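Local atomic coordinates of protein A52 (Vaccinia virus, PDB entry 2VVW), a protein that is a Bcl-2-like protein that targets host Toll-like receptor signalling complexes, binding TRAF6 and IRAK2, to suppress innate immune responses, including NF-kappa-B signalling. Residues F22-E27 and N46-F51; I100-L105 and L126-L131. All blocks are in the same frame, centred on the assembly; numbering follows the deposited sequence.

Contact 1: residues F22-E27 and N46-F51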
loop_
_atom_site.group_PDB
_atom_site.type_symbol
_atom_site.label_atom_id
_atom_site.label_comp_id
_atom_site.label_asym_id
_atom_site.label_seq_id
_atom_site.Cartn_x
_atom_site.Cartn_y
_atom_site.Cartn_z
ATOM N N PHE A 22 -0.383 13.357 -5.437
ATOM C CA PHE A 22 -1.336 12.464 -4.765
ATOM C C PHE A 22 -0.799 11.031 -4.589
ATOM O O PHE A 22 -0.980 10.419 -3.535
ATOM C CB PHE A 22 -2.699 12.431 -5.458
ATOM C CG PHE A 22 -3.767 11.789 -4.601
ATOM C CD1 PHE A 22 -4.335 12.484 -3.540
ATOM C CD2 PHE A 22 -4.153 10.466 -4.815
ATOM C CE1 PHE A 22 -5.299 11.883 -2.733
ATOM C CE2 PHE A 22 -5.120 9.859 -4.003
ATOM C CZ PHE A 22 -5.678 10.561 -2.965
ATOM N N THR A 23 -0.101 10.515 -5.598
ATOM C CA THR A 23 0.535 9.195 -5.481
ATOM C C THR A 23 1.574 9.166 -4.374
ATOM O O THR A 23 1.676 8.189 -3.637
ATOM C CB THR A 23 1.197 8.779 -6.767
ATOM O OG1 THR A 23 0.244 8.859 -7.826
ATOM C CG2 THR A 23 1.727 7.336 -6.661
ATOM N N ILE A 24 2.357 10.238 -4.274
ATOM C CA ILE A 24 3.352 10.360 -3.228
ATOM C C ILE A 24 2.696 10.278 -1.859
ATOM O O ILE A 24 3.169 9.548 -0.960
ATOM C CB ILE A 24 4.166 11.686 -3.367
ATOM C CG1 ILE A 24 5.120 11.611 -4.582
ATOM C CG2 ILE A 24 4.952 11.960 -2.130
ATOM C CD1 ILE A 24 5.720 12.965 -4.984
ATOM N N LEU A 25 1.604 11.019 -1.685
ATOM C CA LEU A 25 0.891 11.007 -0.422
ATOM C C LEU A 25 0.212 9.658 -0.144
ATOM O O LEU A 25 0.206 9.200 0.993
ATOM C CB LEU A 25 -0.114 12.168 -0.334
ATOM C CG LEU A 25 0.462 13.595 -0.332
ATOM C CD1 LEU A 25 -0.648 14.613 -0.433
ATOM C CD2 LEU A 25 1.282 13.834 0.901
ATOM N N GLU A 26 -0.326 9.011 -1.171
ATOM C CA GLU A 26 -0.894 7.655 -1.018
ATOM C C GLU A 26 0.146 6.721 -0.436
ATOM O O GLU A 26 -0.130 6.025 0.524
ATOM C CB GLU A 26 -1.386 7.056 -2.337
ATOM C CG GLU A 26 -2.681 7.609 -2.890
ATOM C CD GLU A 26 -3.126 6.911 -4.194
ATOM O OE1 GLU A 26 -4.281 6.422 -4.247
ATOM O OE2 GLU A 26 -2.320 6.839 -5.155
ATOM N N GLU A 27 1.337 6.713 -1.026
ATOM C CA GLU A 27 2.404 5.821 -0.586
ATOM C C GLU A 27 2.929 6.211 0.779
ATOM O O GLU A 27 3.276 5.343 1.580
ATOM C CB GLU A 27 3.538 5.768 -1.622
ATOM C CG GLU A 27 3.124 5.058 -2.899
ATOM C CD GLU A 27 4.262 4.488 -3.725
ATOM O OE1 GLU A 27 5.454 4.566 -3.317
ATOM O OE2 GLU A 27 3.939 3.954 -4.813
ATOM N N ASN A 46 11.058 12.176 4.274
ATOM C CA ASN A 46 11.608 12.908 5.426
ATOM C C ASN A 46 11.169 14.395 5.468
ATOM O O ASN A 46 10.982 14.961 6.551
ATOM C CB ASN A 46 13.134 12.757 5.516
ATOM C CG ASN A 46 13.566 11.445 6.182
ATOM O OD1 ASN A 46 12.826 10.840 6.971
ATOM N ND2 ASN A 46 14.777 11.009 5.871
ATOM N N GLU A 47 10.969 15.014 4.306
ATOM C CA GLU A 47 10.412 16.375 4.261
ATOM C C GLU A 47 8.935 16.396 4.637
ATOM O O GLU A 47 8.486 17.284 5.384
ATOM C CB GLU A 47 10.585 17.016 2.877
ATOM C CG GLU A 47 12.003 17.415 2.562
ATOM C CD GLU A 47 12.586 18.390 3.581
ATOM O OE1 GLU A 47 11.892 19.364 3.936
ATOM O OE2 GLU A 47 13.737 18.182 4.019
ATOM N N ILE A 48 8.185 15.427 4.125
ATOM C CA ILE A 48 6.764 15.351 4.413
ATOM C C ILE A 48 6.563 15.121 5.915
ATOM O O ILE A 48 5.653 15.688 6.517
ATOM C CB ILE A 48 6.049 14.284 3.579
ATOM C CG1 ILE A 48 6.127 14.639 2.084
ATOM C CG2 ILE A 48 4.572 14.182 4.000
ATOM C CD1 ILE A 48 5.664 13.563 1.191
ATOM N N LYS A 49 7.446 14.328 6.518
ATOM C CA LYS A 49 7.410 14.056 7.954
ATOM C C LYS A 49 7.538 15.335 8.799
ATOM O O LYS A 49 6.976 15.431 9.893
ATOM C CB LYS A 49 8.502 13.047 8.307
ATOM C CG LYS A 49 8.522 12.653 9.773
ATOM C CD LYS A 49 9.156 11.278 10.032
ATOM C CE LYS A 49 10.660 11.282 9.934
ATOM N NZ LYS A 49 11.266 10.236 10.830
ATOM N N LYS A 50 8.251 16.329 8.281
ATOM C CA LYS A 50 8.356 17.608 8.962
ATOM C C LYS A 50 7.002 18.323 9.091
ATOM O O LYS A 50 6.861 19.197 9.938
ATOM C CB LYS A 50 9.402 18.503 8.280
ATOM C CG LYS A 50 10.800 17.935 8.329
ATOM C CD LYS A 50 11.799 18.878 7.695
ATOM C CE LYS A 50 13.180 18.240 7.614
ATOM N NZ LYS A 50 14.156 19.145 6.955
ATOM N N PHE A 51 6.014 17.960 8.267
ATOM C CA PHE A 51 4.668 18.529 8.359
ATOM C C PHE A 51 3.972 18.254 9.695
ATOM O O PHE A 51 2.969 18.897 10.006
ATOM C CB PHE A 51 3.741 18.019 7.241
ATOM C CG PHE A 51 4.145 18.424 5.835
ATOM C CD1 PHE A 51 5.253 19.216 5.574
ATOM C CD2 PHE A 51 3.374 17.997 4.762
ATOM C CE1 PHE A 51 5.584 19.572 4.275
ATOM C CE2 PHE A 51 3.689 18.363 3.453
ATOM C CZ PHE A 51 4.795 19.154 3.212
#
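I48 reaches toward I24 and L25 because its CG1 branch stands anti to the carbonyl carbon (chi1 -63°) and then runs on extended (chi2 170°), which carries CD1 out toward helix 21-35. I24 meets it with the other branch: its CG2, set anti to the backbone N, lies 3.8 Å from I48 CD1, and the two isoleucine chains pass each other at a slant. L25 adds a looser flank, its CD2 standing 4.4 Å from the same I48 CD1. A single methyl group thus makes all the close contacts between the segments, without any hydrogen bond across, and the CA atoms of L25 and I48 remain 8.8 Å apart. The interface is small, 106 Å² summed over both sides, and purely apolar, with all three side chains buried.

Other interactions stay within 46-51. The F51 ring turns one face to its own segment, with I48 CA 4.1 Å above the plane and over the ring centre, while F51 N donates to I48 O at 2.9 Å. Farther out, K50 NZ forms a salt bridge with E47 OE2 at 3.1 Å, met on the syn side of the carboxylate and 29° out of its plane.

In the Bcl-2-like fold the contact joins helix 21-35 to helix 43-49. L25 and I48 both touch I103 of helix 96-115, which therefore lines one flank of the apolar cluster, while E47 lies against helix 135-153 and F22 and E26 rest on helix 123-132.

Contact 2: residues I100-L105 and L126-L131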
loop_
_atom_site.group_PDB
_atom_site.type_symbol
_atom_site.label_atom_id
_atom_site.label_comp_id
_atom_site.label_asym_id
_atom_site.label_seq_id
_atom_site.Cartn_x
_atom_site.Cartn_y
_atom_site.Cartn_z
ATOM N N ILE A 100 -0.772 21.774 4.284
ATOM C CA ILE A 100 0.424 21.134 4.824
ATOM C C ILE A 100 0.176 20.637 6.260
ATOM O O ILE A 100 0.501 19.499 6.608
ATOM C CB ILE A 100 1.625 22.100 4.781
ATOM C CG1 ILE A 100 2.095 22.276 3.323
ATOM C CG2 ILE A 100 2.750 21.612 5.684
ATOM C CD1 ILE A 100 3.083 23.435 3.088
ATOM N N SER A 101 -0.401 21.484 7.105
ATOM C CA SER A 101 -0.689 21.083 8.497
ATOM C C SER A 101 -1.640 19.885 8.516
ATOM O O SER A 101 -1.523 18.975 9.333
ATOM C CB SER A 101 -1.326 22.226 9.294
ATOM O OG SER A 101 -0.445 23.320 9.486
ATOM N N MET A 102 -2.599 19.903 7.608
ATOM C CA MET A 102 -3.570 18.838 7.518
ATOM C C MET A 102 -2.918 17.511 7.119
ATOM O O MET A 102 -3.302 16.458 7.630
ATOM C CB MET A 102 -4.669 19.251 6.555
ATOM C CG MET A 102 -5.784 18.278 6.467
ATOM S SD MET A 102 -5.483 17.184 5.075
ATOM C CE MET A 102 -6.786 15.977 5.389
ATOM N N ILE A 103 -1.909 17.555 6.248
ATOM C CA ILE A 103 -1.183 16.343 5.877
ATOM C C ILE A 103 -0.463 15.811 7.116
ATOM O O ILE A 103 -0.513 14.618 7.410
ATOM C CB ILE A 103 -0.188 16.593 4.725
ATOM C CG1 ILE A 103 -0.926 16.721 3.389
ATOM C CG2 ILE A 103 0.827 15.470 4.610
ATOM C CD1 ILE A 103 -0.058 17.366 2.273
ATOM N N GLY A 104 0.160 16.701 7.866
ATOM C CA GLY A 104 0.811 16.300 9.112
ATOM C C GLY A 104 -0.145 15.716 10.139
ATOM O O GLY A 104 0.232 14.839 10.905
ATOM N N LEU A 105 -1.378 16.223 10.155
ATOM C CA LEU A 105 -2.419 15.755 11.065
ATOM C C LEU A 105 -2.816 14.326 10.709
ATOM O O LEU A 105 -2.902 13.471 11.576
ATOM C CB LEU A 105 -3.639 16.676 10.979
ATOM C CG LEU A 105 -4.889 16.299 11.784
ATOM C CD1 LEU A 105 -4.688 16.609 13.257
ATOM C CD2 LEU A 105 -6.116 17.021 11.219
ATOM N N LEU A 126 -6.533 9.262 2.928
ATOM C CA LEU A 126 -6.694 9.637 1.525
ATOM C C LEU A 126 -8.023 10.315 1.320
ATOM O O LEU A 126 -8.111 11.298 0.561
ATOM C CB LEU A 126 -6.596 8.431 0.577
ATOM C CG LEU A 126 -5.472 7.417 0.820
ATOM C CD1 LEU A 126 -5.563 6.217 -0.156
ATOM C CD2 LEU A 126 -4.141 8.102 0.744
ATOM N N ARG A 127 -9.075 9.789 1.959
ATOM C CA ARG A 127 -10.406 10.405 1.837
ATOM C C ARG A 127 -10.336 11.837 2.365
ATOM O O ARG A 127 -10.868 12.744 1.770
ATOM C CB ARG A 127 -11.468 9.591 2.598
ATOM C CG ARG A 127 -12.908 9.992 2.288
ATOM C CD ARG A 127 -13.947 9.189 3.080
ATOM N NE ARG A 127 -13.806 7.736 2.966
ATOM C CZ ARG A 127 -14.697 6.856 3.436
ATOM N NH1 ARG A 127 -15.804 7.268 4.043
ATOM N NH2 ARG A 127 -14.487 5.550 3.297
ATOM N N ALA A 128 -9.661 12.023 3.487
ATOM C CA ALA A 128 -9.525 13.353 4.090
ATOM C C ALA A 128 -8.809 14.334 3.151
ATOM O O ALA A 128 -9.266 15.463 2.972
ATOM C CB ALA A 128 -8.761 13.245 5.428
ATOM N N ILE A 129 -7.689 13.889 2.563
ATOM C CA ILE A 129 -6.886 14.709 1.625
ATOM C C ILE A 129 -7.723 15.152 0.450
ATOM O O ILE A 129 -7.693 16.317 0.066
ATOM C CB ILE A 129 -5.624 13.937 1.081
ATOM C CG1 ILE A 129 -4.601 13.696 2.191
ATOM C CG2 ILE A 129 -4.964 14.681 -0.084
ATOM C CD1 ILE A 129 -4.073 14.912 2.859
ATOM N N LYS A 130 -8.500 14.228 -0.104
ATOM C CA LYS A 130 -9.386 14.560 -1.227
ATOM C C LYS A 130 -10.468 15.590 -0.859
ATOM O O LYS A 130 -10.862 16.395 -1.704
ATOM C CB LYS A 130 -10.039 13.293 -1.782
ATOM C CG LYS A 130 -9.119 12.405 -2.632
ATOM C CD LYS A 130 -9.721 10.993 -2.782
ATOM C CE LYS A 130 -9.115 10.201 -3.952
ATOM N NZ LYS A 130 -9.418 8.711 -3.879
ATOM N N LEU A 131 -10.951 15.570 0.387
ATOM C CA LEU A 131 -11.953 16.555 0.853
ATOM C C LEU A 131 -11.347 17.939 1.045
ATOM O O LEU A 131 -12.013 18.957 0.857
ATOM C CB LEU A 131 -12.570 16.151 2.208
ATOM C CG LEU A 131 -13.686 15.114 2.286
ATOM C CD1 LEU A 131 -13.951 14.805 3.757
ATOM C CD2 LEU A 131 -14.954 15.609 1.585
#
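M102 and A128 make the tight part of this contact, with M102 CE only 3.4 Å from A128 CB, closer than carbons normally sit. The thioether gets there by a bend: CG is anti to the backbone N (chi1 -175°), and chi2, at -95°, lies well off a staggered position before the chain straightens. Its sulfur then meets the neighbouring residue, M102 SD lying 3.5 Å from I129 CD1. That methyl also receives I103, whose CG1 is 3.7 Å away from I129 CD1, so the I129 methyl is shared by two successive residues of the partner helix.

The two segments run nearly antiparallel, at 168°, with axes 10.4 Å apart. Helices 96-115 and 123-132 follow each other in the chain as a helical hairpin, consistent with the pairing of the long central helix and its successor in Bcl-2 proteins. I100 and I103 continue the apolar surface of helix 96-115 toward I141 of helix 135-153, and A128 is also touched by F80 of helix 76-90.

The solvent-facing part of segment 126-131 is different. K130 starts away from the partner helix and is exposed, though its side chain touches F22 of helix 21-35. L131 is exposed too and touches K85 of helix 76-90.

Both contacts are buried and wholly apolar across their interfaces, yet they hold different pairs of helices and differ in detail. Contact 1 depends on branched aliphatic side chains meeting at one methyl, whereas contact 2 adds a thioether bent at its second torsion, has a tighter closest approach and buries more surface. Their centres lie 10 Å apart and the two touch: F51 CD1 packs 3.5 Å from I100 CG2, and F51 CD2 lies 3.6 Å from I103 CG2. Helix 96-115 is thus shared ground between them. At the dimer side, E27 of 22-27 forms a salt bridge with K123 of the second subunit.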